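Local structure of PbSGBP-B lipoprotein (Prevotella bryantii B14, 6D2Y) at residues T233-G238 with Y293-R298; H243-Q248 with M259-T264; Y282-W287 with F421-I426. The protein probably binds polysaccharide at the surface of the bacterium, as a magnesium-containing glycan-binding lipoprotein encoded in a polysaccharide utilization locus. One frame throughout, in Å; residues are numbered along the deposited sequence.

Contact 1: residues T233-G238 with Y293-R298; sequences TNEVLG and YASHPR
The carboxylate of Glu235 takes hold of the backbone and side chain of the 293-298 loop at two successive residues. Glu235 OE1 accepts the N-H of His296 on its syn lone pair (N to OE1 2.8 Å) in a nearly straight bond (N-H...O 166°), while Glu235 OE2 is met by Ser295 OG at 2.7 Å, also on the syn side but 16° out of the carboxylate plane. With CG of Glu235 beside its own backbone N (chi1 -72°), the chain extended beyond it carries the carboxylate to Ser295 and His296. Glu235 OE1 has a second donor on its anti lone pair: Thr233 OG1, 2.9 Å away within the same segment. Two bonds thus grip OE1 and one grips OE2, which fixes the rotation of the carboxylate; the donors around it would probably favour the charged form. Thr233 OG1 is tied in turn to Asn230, which also holds the backbone O of Glu235.

Both segments are irregular loops of the domain assigned to xyloglucan binding, one preceding strand 246-248 and the other leading into helix 299-302; they are joined mainly through the Glu235 carboxylate.

Van der Waals contacts lie beside the polar bonds. CG2 of Thr233 is 3.4 Å from Ala294 O and 3.8 Å from CB of Pro297, and OG1 of Thr233 passes 3.3 Å from CD of Pro297. The apolar contact is that of Leu237, which reaches the proline ring with its CD2 branch, 3.9 Å from Pro297 CD, while its side chain also rests on Tyr282 and Leu299. The imidazole of His296 leads off to Gly285, whose carbonyl O receives ND1.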
loop_
_atom_site.group_PDB
_atom_site.type_symbol
_atom_site.label_atom_id
_atom_site.label_comp_id
_atom_site.label_asym_id
_atom_site.label_seq_id
_atom_site.Cartn_x
_atom_site.Cartn_y
_atom_site.Cartn_z
ATOM N N THR A 233 -14.969 9.852 -23.864
ATOM C CA THR A 233 -14.744 10.592 -25.099
ATOM C C THR A 233 -14.046 9.776 -26.176
ATOM O O THR A 233 -13.747 10.320 -27.242
ATOM C CB THR A 233 -13.935 11.864 -24.815
ATOM O OG1 THR A 233 -12.635 11.515 -24.321
ATOM C CG2 THR A 233 -14.650 12.729 -23.788
ATOM N N ASN A 234 -13.785 8.489 -25.930
ATOM C CA ASN A 234 -13.121 7.618 -26.902
ATOM C C ASN A 234 -11.752 8.173 -27.297
ATOM O O ASN A 234 -11.346 8.120 -28.460
ATOM C CB ASN A 234 -14.000 7.397 -28.138
ATOM C CG ASN A 234 -13.524 6.240 -28.997
ATOM O OD1 ASN A 234 -12.758 5.390 -28.543
ATOM N ND2 ASN A 234 -13.972 6.207 -30.246
ATOM N N GLU A 235 -11.032 8.713 -26.319
ATOM C CA GLU A 235 -9.704 9.265 -26.535
ATOM C C GLU A 235 -8.694 8.538 -25.659
ATOM O O GLU A 235 -8.998 8.162 -24.524
ATOM C CB GLU A 235 -9.660 10.766 -26.225
ATOM C CG GLU A 235 -10.372 11.645 -27.241
ATOM C CD GLU A 235 -10.419 13.100 -26.811
ATOM O OE1 GLU A 235 -10.979 13.381 -25.732
ATOM O OE2 GLU A 235 -9.891 13.959 -27.550
ATOM N N VAL A 236 -7.494 8.338 -26.197
ATOM C CA VAL A 236 -6.370 7.835 -25.421
ATOM C C VAL A 236 -5.716 9.050 -24.774
ATOM O O VAL A 236 -5.025 9.827 -25.434
ATOM C CB VAL A 236 -5.388 7.042 -26.283
ATOM C CG1 VAL A 236 -4.355 6.350 -25.403
ATOM C CG2 VAL A 236 -6.134 6.024 -27.127
ATOM N N LEU A 237 -5.947 9.220 -23.475
ATOM C CA LEU A 237 -5.466 10.403 -22.777
ATOM C C LEU A 237 -3.945 10.411 -22.700
ATOM O O LEU A 237 -3.304 9.368 -22.526
ATOM C CB LEU A 237 -6.060 10.468 -21.372
ATOM C CG LEU A 237 -7.580 10.364 -21.272
ATOM C CD1 LEU A 237 -8.020 10.481 -19.820
ATOM C CD2 LEU A 237 -8.246 11.431 -22.128
ATOM N N GLY A 238 -3.372 11.602 -22.829
ATOM C CA GLY A 238 -1.941 11.786 -22.719
ATOM C C GLY A 238 -1.600 13.200 -22.305
ATOM O O GLY A 238 -2.016 13.657 -21.238
ATOM N N TYR A 293 -16.381 19.355 -22.552
ATOM C CA TYR A 293 -15.521 18.207 -22.264
ATOM C C TYR A 293 -15.781 17.055 -23.230
ATOM O O TYR A 293 -15.567 15.887 -22.893
ATOM C CB TYR A 293 -15.664 17.742 -20.812
ATOM C CG TYR A 293 -15.297 18.804 -19.805
ATOM C CD1 TYR A 293 -13.974 19.189 -19.625
ATOM C CD2 TYR A 293 -16.272 19.428 -19.039
ATOM C CE1 TYR A 293 -13.635 20.166 -18.707
ATOM C CE2 TYR A 293 -15.942 20.405 -18.120
ATOM C CZ TYR A 293 -14.623 20.770 -17.957
ATOM O OH TYR A 293 -14.295 21.742 -17.041
ATOM N N ALA A 294 -16.253 17.376 -24.439
ATOM C CA ALA A 294 -16.330 16.377 -25.496
ATOM C C ALA A 294 -14.949 15.892 -25.909
ATOM O O ALA A 294 -14.826 14.792 -26.458
ATOM C CB ALA A 294 -17.073 16.944 -26.707
ATOM N N SER A 295 -13.915 16.694 -25.662
ATOM C CA SER A 295 -12.527 16.299 -25.832
ATOM C C SER A 295 -11.780 16.611 -24.544
ATOM O O SER A 295 -11.975 17.677 -23.951
ATOM C CB SER A 295 -11.879 17.023 -27.019
ATOM O OG SER A 295 -10.562 16.554 -27.245
ATOM N N HIS A 296 -10.932 15.672 -24.113
ATOM C CA HIS A 296 -10.201 15.744 -22.852
ATOM C C HIS A 296 -11.169 15.841 -21.679
ATOM O O HIS A 296 -11.333 16.920 -21.096
ATOM C CB HIS A 296 -9.235 16.930 -22.839
ATOM C CG HIS A 296 -8.221 16.897 -23.938
ATOM N ND1 HIS A 296 -7.463 17.995 -24.283
ATOM C CD2 HIS A 296 -7.834 15.899 -24.767
ATOM C CE1 HIS A 296 -6.655 17.676 -25.278
ATOM N NE2 HIS A 296 -6.861 16.410 -25.590
ATOM N N PRO A 297 -11.809 14.741 -21.290
ATOM C CA PRO A 297 -12.797 14.807 -20.209
ATOM C C PRO A 297 -12.141 15.030 -18.857
ATOM O O PRO A 297 -10.932 14.855 -18.677
ATOM C CB PRO A 297 -13.474 13.436 -20.269
ATOM C CG PRO A 297 -12.403 12.532 -20.797
ATOM C CD PRO A 297 -11.592 13.361 -21.761
ATOM N N ARG A 298 -12.969 15.424 -17.894
ATOM C CA ARG A 298 -12.517 15.513 -16.514
ATOM C C ARG A 298 -12.165 14.123 -16.001
ATOM O O ARG A 298 -12.852 13.140 -16.297
ATOM C CB ARG A 298 -13.600 16.151 -15.641
ATOM C CG ARG A 298 -13.723 17.657 -15.822
ATOM C CD ARG A 298 -15.135 18.168 -15.562
ATOM N NE ARG A 298 -15.591 17.905 -14.200
ATOM C CZ ARG A 298 -16.670 17.189 -13.899
ATOM N NH1 ARG A 298 -17.413 16.667 -14.866
ATOM N NH2 ARG A 298 -17.011 16.999 -12.633
#

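Contact 2: residues H243-Q248 with M259-T264; sequences HDRIIQ and MQIGNT
Gln260 runs alongside Ile246, the two side chains pointing the same way from neighbouring strands. Gln260 CB lies 4.1 Å from CB of Ile246. From there CG stands anti to the backbone N (chi1 177°) and the chain continues extended, carrying the amide along the isoleucine branch to its end, where Gln260 NE2 comes within 3.8 Å of Ile246 CD1. The amide then turns back to its own segment: Gln260 NE2 donates to Gly262 O at 2.7 Å, on a carbonyl lone pair and close to the amide plane of Gln260, and more weakly to Asn263 OD1. Gln260 OE1 stays 4.2 Å from Gln248 NE2, too far for a hydrogen bond, the two amide planes almost perpendicular (88°); NE2 of Gln248 is bonded to Tyr258 instead.

Ile246 and Gln260 belong to the antiparallel beta hairpin of strands 246-248 and 258-261, whose second strand also pairs with 449-458. Across it Gln260 N donates to Ile246 O over 2.9 Å, and the same oxygen receives a CA-H...O contact from Met259.

Next to this bond a water accepts from Ile246 N and from Arg245 NE, in the guanidinium plane; Gln260 O is close by, at a doubtfully short distance. The Arg245 chain, bent at chi2 and chi3, sets NE beside the water, and its NH1 goes on to Ser279 O. On the face opposite Gln260, CG1 of Ile247 meets CG of Met259 at 4.1 Å, and SE of Met259, a selenomethionine, lies 4.0 Å from CB of Arg245. Ile247 also neighbours Asn257, a ligand of the magnesium ion.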
loop_
_atom_site.group_PDB
_atom_site.type_symbol
_atom_site.label_atom_id
_atom_site.label_comp_id
_atom_site.label_asym_id
_atom_site.label_seq_id
_atom_site.Cartn_x
_atom_site.Cartn_y
_atom_site.Cartn_z
ATOM N N HIS A 243 3.473 21.803 -21.411
ATOM C CA HIS A 243 4.758 21.128 -21.580
ATOM C C HIS A 243 4.510 19.643 -21.823
ATOM O O HIS A 243 4.274 18.876 -20.883
ATOM C CB HIS A 243 5.639 21.378 -20.361
ATOM C CG HIS A 243 5.664 22.814 -19.937
ATOM N ND1 HIS A 243 5.009 23.272 -18.814
ATOM C CD2 HIS A 243 6.245 23.898 -20.502
ATOM C CE1 HIS A 243 5.198 24.575 -18.698
ATOM N NE2 HIS A 243 5.944 24.979 -19.709
ATOM N N ASP A 244 4.576 19.243 -23.091
ATOM C CA ASP A 244 4.263 17.879 -23.489
ATOM C C ASP A 244 5.410 16.938 -23.145
ATOM O O ASP A 244 6.583 17.259 -23.357
ATOM C CB ASP A 244 3.974 17.818 -24.988
ATOM C CG ASP A 244 3.014 18.895 -25.442
ATOM O OD1 ASP A 244 2.006 19.127 -24.744
ATOM O OD2 ASP A 244 3.265 19.508 -26.501
ATOM N N ARG A 245 5.064 15.766 -22.627
ATOM C CA ARG A 245 6.046 14.781 -22.211
ATOM C C ARG A 245 6.097 13.628 -23.204
ATOM O O ARG A 245 5.163 13.393 -23.976
ATOM C CB ARG A 245 5.733 14.258 -20.805
ATOM C CG ARG A 245 5.867 15.308 -19.714
ATOM C CD ARG A 245 7.282 15.361 -19.147
ATOM N NE ARG A 245 8.245 15.925 -20.091
ATOM C CZ ARG A 245 8.415 17.228 -20.297
ATOM N NH1 ARG A 245 7.686 18.112 -19.628
ATOM N NH2 ARG A 245 9.318 17.646 -21.173
ATOM N N ILE A 246 7.221 12.912 -23.175
ATOM C CA ILE A 246 7.401 11.750 -24.035
ATOM C C ILE A 246 6.372 10.688 -23.683
ATOM O O ILE A 246 6.173 10.355 -22.508
ATOM C CB ILE A 246 8.830 11.207 -23.897
ATOM C CG1 ILE A 246 9.849 12.251 -24.362
ATOM C CG2 ILE A 246 8.986 9.910 -24.671
ATOM C CD1 ILE A 246 11.283 11.768 -24.301
ATOM N N ILE A 247 5.705 10.156 -24.704
ATOM C CA ILE A 247 4.782 9.035 -24.557
ATOM C C ILE A 247 5.078 8.084 -25.710
ATOM O O ILE A 247 4.784 8.400 -26.868
ATOM C CB ILE A 247 3.307 9.466 -24.572
ATOM C CG1 ILE A 247 3.058 10.589 -23.556
ATOM C CG2 ILE A 247 2.403 8.277 -24.286
ATOM C CD1 ILE A 247 1.606 10.752 -23.148
ATOM N N GLN A 248 5.671 6.934 -25.402
ATOM C CA GLN A 248 6.141 6.025 -26.438
ATOM C C GLN A 248 6.169 4.612 -25.877
ATOM O O GLN A 248 5.930 4.386 -24.688
ATOM C CB GLN A 248 7.528 6.427 -26.940
ATOM C CG GLN A 248 8.602 6.327 -25.865
ATOM C CD GLN A 248 9.897 6.998 -26.265
ATOM O OE1 GLN A 248 9.959 7.698 -27.276
ATOM N NE2 GLN A 248 10.939 6.791 -25.472
HETATM N N MSE A 259 4.672 6.894 -20.188
HETATM C CA MSE A 259 4.972 8.316 -20.141
HETATM C C MSE A 259 6.281 8.515 -19.392
HETATM O O MSE A 259 6.510 7.885 -18.361
HETATM C CB MSE A 259 3.814 9.078 -19.494
HETATM C CG MSE A 259 3.908 10.593 -19.524
HETATM SE SE MSE A 259 5.046 11.351 -18.141
HETATM C CE MSE A 259 3.893 11.025 -16.615
ATOM N N GLN A 260 7.151 9.374 -19.917
ATOM C CA GLN A 260 8.505 9.520 -19.400
ATOM C C GLN A 260 8.739 10.947 -18.928
ATOM O O GLN A 260 8.494 11.903 -19.673
ATOM C CB GLN A 260 9.545 9.145 -20.458
ATOM C CG GLN A 260 10.982 9.355 -20.003
ATOM C CD GLN A 260 11.988 9.001 -21.078
ATOM O OE1 GLN A 260 11.998 7.885 -21.600
ATOM N NE2 GLN A 260 12.859 9.947 -21.400
ATOM N N ILE A 261 9.216 11.080 -17.694
ATOM C CA ILE A 261 9.643 12.357 -17.133
ATOM C C ILE A 261 11.164 12.377 -17.115
ATOM O O ILE A 261 11.799 11.431 -16.632
ATOM C CB ILE A 261 9.068 12.566 -15.722
ATOM C CG1 ILE A 261 7.539 12.534 -15.748
ATOM C CG2 ILE A 261 9.569 13.868 -15.123
ATOM C CD1 ILE A 261 6.910 12.647 -14.374
ATOM N N GLY A 262 11.750 13.449 -17.642
ATOM C CA GLY A 262 13.188 13.527 -17.774
ATOM C C GLY A 262 13.689 12.746 -18.976
ATOM O O GLY A 262 12.942 12.069 -19.684
ATOM N N ASN A 263 14.995 12.849 -19.204
ATOM C CA ASN A 263 15.632 12.165 -20.320
ATOM C C ASN A 263 17.123 12.063 -20.035
ATOM O O ASN A 263 17.627 12.607 -19.050
ATOM C CB ASN A 263 15.367 12.885 -21.648
ATOM C CG ASN A 263 15.369 11.940 -22.835
ATOM O OD1 ASN A 263 15.753 10.775 -22.717
ATOM N ND2 ASN A 263 14.938 12.440 -23.989
ATOM N N THR A 264 17.823 11.352 -20.915
ATOM C CA THR A 264 19.249 11.123 -20.729
ATOM C C THR A 264 20.017 12.434 -20.822
ATOM O O THR A 264 19.875 13.182 -21.795
ATOM C CB THR A 264 19.766 10.135 -21.773
ATOM O OG1 THR A 264 18.801 9.094 -21.967
ATOM C CG2 THR A 264 21.084 9.520 -21.317
HETATM O O HOH W 1 9.265 13.565 -21.442
#

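Contact 3: residues Y282-W287 with F421-I426; sequences YWAGNW and FSSLNI
Tyr282 and Leu424 pair through their backbones as the antiparallel hydrogen-bonded residues where strand 279-282 ends against strand 423-428, an outermost strand against an inner one of a four-stranded sheet. Tyr282 N reaches Leu424 O at 2.9 Å, almost along the C=O axis, and Leu424 N returns a bond of the same length to Tyr282 O. Just beyond, the partner strand carries a classic beta bulge: Ser422 and Ser423 both face Gly335. Here packing is close. CB of Ser423 sits 3.2 Å from Tyr282 O, and Ser423 OG, placed beside its own backbone N (chi1 -58°), accepts the N-H of Ala284 in a nearly straight bond (N to OG 3.0 Å). The serine hydroxyl thus takes the N-H two residues past Tyr282, where no further bridge forms. Ala284 CB lies 3.7 Å from Ser422 O.

At the other end, the indole of Trp283 reaches Asn425 edge-on. Trp283 NE1 donates to Asn425 OD1 at 2.9 Å with the acceptor 9° out of the ring plane, on an in-plane lone pair of the amide; ring and amide planes lie 25° apart, nearly coplanar. Trp242 meets the same indole edge-to-face.

Toward 421-426 the Tyr282 ring is held more loosely, meeting it by an edge, with Tyr282 CE2 4.1 Å from Ser422 O. Elsewhere this ring is well covered: it packs edge-to-face with Phe224 and touches Leu237 and Leu299, and its hydroxyl goes to Pro297 O. Past Ala284 the chain leaves the contact.

All the touching residues are buried, and burial makes unpaired polar groups costly, so the indole N-H of Trp283 and the backbone N-H of Ala284 probably gain from their bonds to Asn425 OD1 and Ser423 OG.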
loop_
_atom_site.group_PDB
_atom_site.type_symbol
_atom_site.label_atom_id
_atom_site.label_comp_id
_atom_site.label_asym_id
_atom_site.label_seq_id
_atom_site.Cartn_x
_atom_site.Cartn_y
_atom_site.Cartn_z
ATOM N N TYR A 282 -1.998 17.096 -17.459
ATOM C CA TYR A 282 -3.268 16.793 -18.112
ATOM C C TYR A 282 -4.314 17.763 -17.580
ATOM O O TYR A 282 -4.755 17.645 -16.432
ATOM C CB TYR A 282 -3.714 15.350 -17.882
ATOM C CG TYR A 282 -5.069 15.073 -18.503
ATOM C CD1 TYR A 282 -5.180 14.716 -19.840
ATOM C CD2 TYR A 282 -6.239 15.201 -17.763
ATOM C CE1 TYR A 282 -6.412 14.480 -20.418
ATOM C CE2 TYR A 282 -7.476 14.969 -18.335
ATOM C CZ TYR A 282 -7.556 14.607 -19.663
ATOM O OH TYR A 282 -8.784 14.369 -20.236
ATOM N N TRP A 283 -4.719 18.710 -18.416
ATOM C CA TRP A 283 -5.750 19.680 -18.069
ATOM C C TRP A 283 -7.012 19.339 -18.850
ATOM O O TRP A 283 -6.967 19.196 -20.076
ATOM C CB TRP A 283 -5.281 21.105 -18.365
ATOM C CG TRP A 283 -3.958 21.441 -17.726
ATOM C CD1 TRP A 283 -3.386 20.824 -16.648
ATOM C CD2 TRP A 283 -3.045 22.472 -18.126
ATOM N NE1 TRP A 283 -2.177 21.407 -16.355
ATOM C CE2 TRP A 283 -1.945 22.420 -17.246
ATOM C CE3 TRP A 283 -3.053 23.433 -19.141
ATOM C CZ2 TRP A 283 -0.863 23.293 -17.353
ATOM C CZ3 TRP A 283 -1.979 24.298 -19.245
ATOM C CH2 TRP A 283 -0.899 24.223 -18.356
ATOM N N ALA A 284 -8.125 19.184 -18.135
ATOM C CA ALA A 284 -9.387 18.846 -18.780
ATOM C C ALA A 284 -9.860 19.991 -19.666
ATOM O O ALA A 284 -9.647 21.168 -19.359
ATOM C CB ALA A 284 -10.449 18.521 -17.730
ATOM N N GLY A 285 -10.504 19.639 -20.769
ATOM C CA GLY A 285 -10.991 20.601 -21.736
ATOM C C GLY A 285 -10.111 20.650 -22.973
ATOM O O GLY A 285 -9.007 20.106 -23.018
ATOM N N ASN A 286 -10.630 21.323 -23.997
ATOM C CA ASN A 286 -9.903 21.479 -25.255
ATOM C C ASN A 286 -10.416 22.716 -25.995
ATOM O O ASN A 286 -10.893 22.651 -27.128
ATOM C CB ASN A 286 -10.021 20.212 -26.100
ATOM C CG ASN A 286 -9.004 20.162 -27.229
ATOM O OD1 ASN A 286 -7.942 20.781 -27.153
ATOM N ND2 ASN A 286 -9.322 19.411 -28.278
ATOM N N TRP A 287 -10.311 23.875 -25.341
ATOM C CA TRP A 287 -10.599 25.176 -25.952
ATOM C C TRP A 287 -12.035 25.279 -26.464
ATOM O O TRP A 287 -12.295 25.941 -27.473
ATOM C CB TRP A 287 -9.616 25.489 -27.087
ATOM C CG TRP A 287 -8.172 25.293 -26.734
ATOM C CD1 TRP A 287 -7.445 24.148 -26.862
ATOM C CD2 TRP A 287 -7.280 26.278 -26.200
ATOM N NE1 TRP A 287 -6.154 24.357 -26.437
ATOM C CE2 TRP A 287 -6.028 25.658 -26.027
ATOM C CE3 TRP A 287 -7.419 27.626 -25.852
ATOM C CZ2 TRP A 287 -4.922 26.337 -25.520
ATOM C CZ3 TRP A 287 -6.322 28.298 -25.347
ATOM C CH2 TRP A 287 -5.089 27.653 -25.186
ATOM N N PHE A 421 -10.943 16.319 -8.773
ATOM C CA PHE A 421 -10.083 15.375 -9.477
ATOM C C PHE A 421 -10.337 15.443 -10.977
ATOM O O PHE A 421 -10.544 14.412 -11.623
ATOM C CB PHE A 421 -10.319 13.947 -8.976
ATOM C CG PHE A 421 -10.121 13.776 -7.498
ATOM C CD1 PHE A 421 -8.851 13.786 -6.947
ATOM C CD2 PHE A 421 -11.209 13.602 -6.659
ATOM C CE1 PHE A 421 -8.673 13.626 -5.588
ATOM C CE2 PHE A 421 -11.035 13.443 -5.300
ATOM C CZ PHE A 421 -9.766 13.454 -4.764
ATOM N N SER A 422 -10.341 16.651 -11.539
ATOM C CA SER A 422 -10.606 16.838 -12.962
ATOM C C SER A 422 -9.332 16.908 -13.797
ATOM O O SER A 422 -9.290 16.366 -14.909
ATOM C CB SER A 422 -11.431 18.107 -13.183
ATOM O OG SER A 422 -12.498 18.209 -12.257
ATOM N N SER A 423 -8.297 17.577 -13.287
ATOM C CA SER A 423 -7.007 17.670 -13.953
ATOM C C SER A 423 -5.918 17.134 -13.034
ATOM O O SER A 423 -6.090 17.049 -11.814
ATOM C CB SER A 423 -6.691 19.111 -14.366
ATOM O OG SER A 423 -7.690 19.623 -15.227
ATOM N N LEU A 424 -4.784 16.777 -13.634
ATOM C CA LEU A 424 -3.685 16.171 -12.896
ATOM C C LEU A 424 -2.358 16.733 -13.378
ATOM O O LEU A 424 -2.102 16.782 -14.585
ATOM C CB LEU A 424 -3.686 14.646 -13.051
ATOM C CG LEU A 424 -2.539 13.935 -12.334
ATOM C CD1 LEU A 424 -2.747 13.987 -10.828
ATOM C CD2 LEU A 424 -2.397 12.500 -12.821
ATOM N N ASN A 425 -1.521 17.146 -12.430
ATOM C CA ASN A 425 -0.153 17.564 -12.697
ATOM C C ASN A 425 0.807 16.666 -11.931
ATOM O O ASN A 425 0.562 16.332 -10.767
ATOM C CB ASN A 425 0.078 19.023 -12.293
ATOM C CG ASN A 425 -0.180 19.990 -13.425
ATOM O OD1 ASN A 425 -0.920 19.686 -14.359
ATOM N ND2 ASN A 425 0.432 21.167 -13.349
ATOM N N ILE A 426 1.889 16.268 -12.592
ATOM C CA ILE A 426 2.998 15.563 -11.956
ATOM C C ILE A 426 4.244 16.396 -12.215
ATOM O O ILE A 426 4.693 16.512 -13.362
ATOM C CB ILE A 426 3.164 14.132 -12.484
ATOM C CG1 ILE A 426 1.838 13.371 -12.387
ATOM C CG2 ILE A 426 4.271 13.414 -11.724
ATOM C CD1 ILE A 426 1.986 11.869 -12.358
#

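All three contacts lie in the domain assigned to xyloglucan binding, on the same side of the chain's centre. Contact 2 is nested along the chain inside the loop closed by contact 1, contact 3 opens after contact 2 has closed, and contacts 1 and 3 interleave. Contacts 1 and 3 are nearest, with centres about 10 Å apart, and share a probable backbone bond from Gly285 N to His296 O. The centre of contact 2 lies about 17 Å from that of contact 3, and the two sheets meet where Ile261 packs on Ile426; it is about 20 Å from that of contact 1, touching through Gly238 and Ile247. Contact 2 lies nearest the magnesium ion.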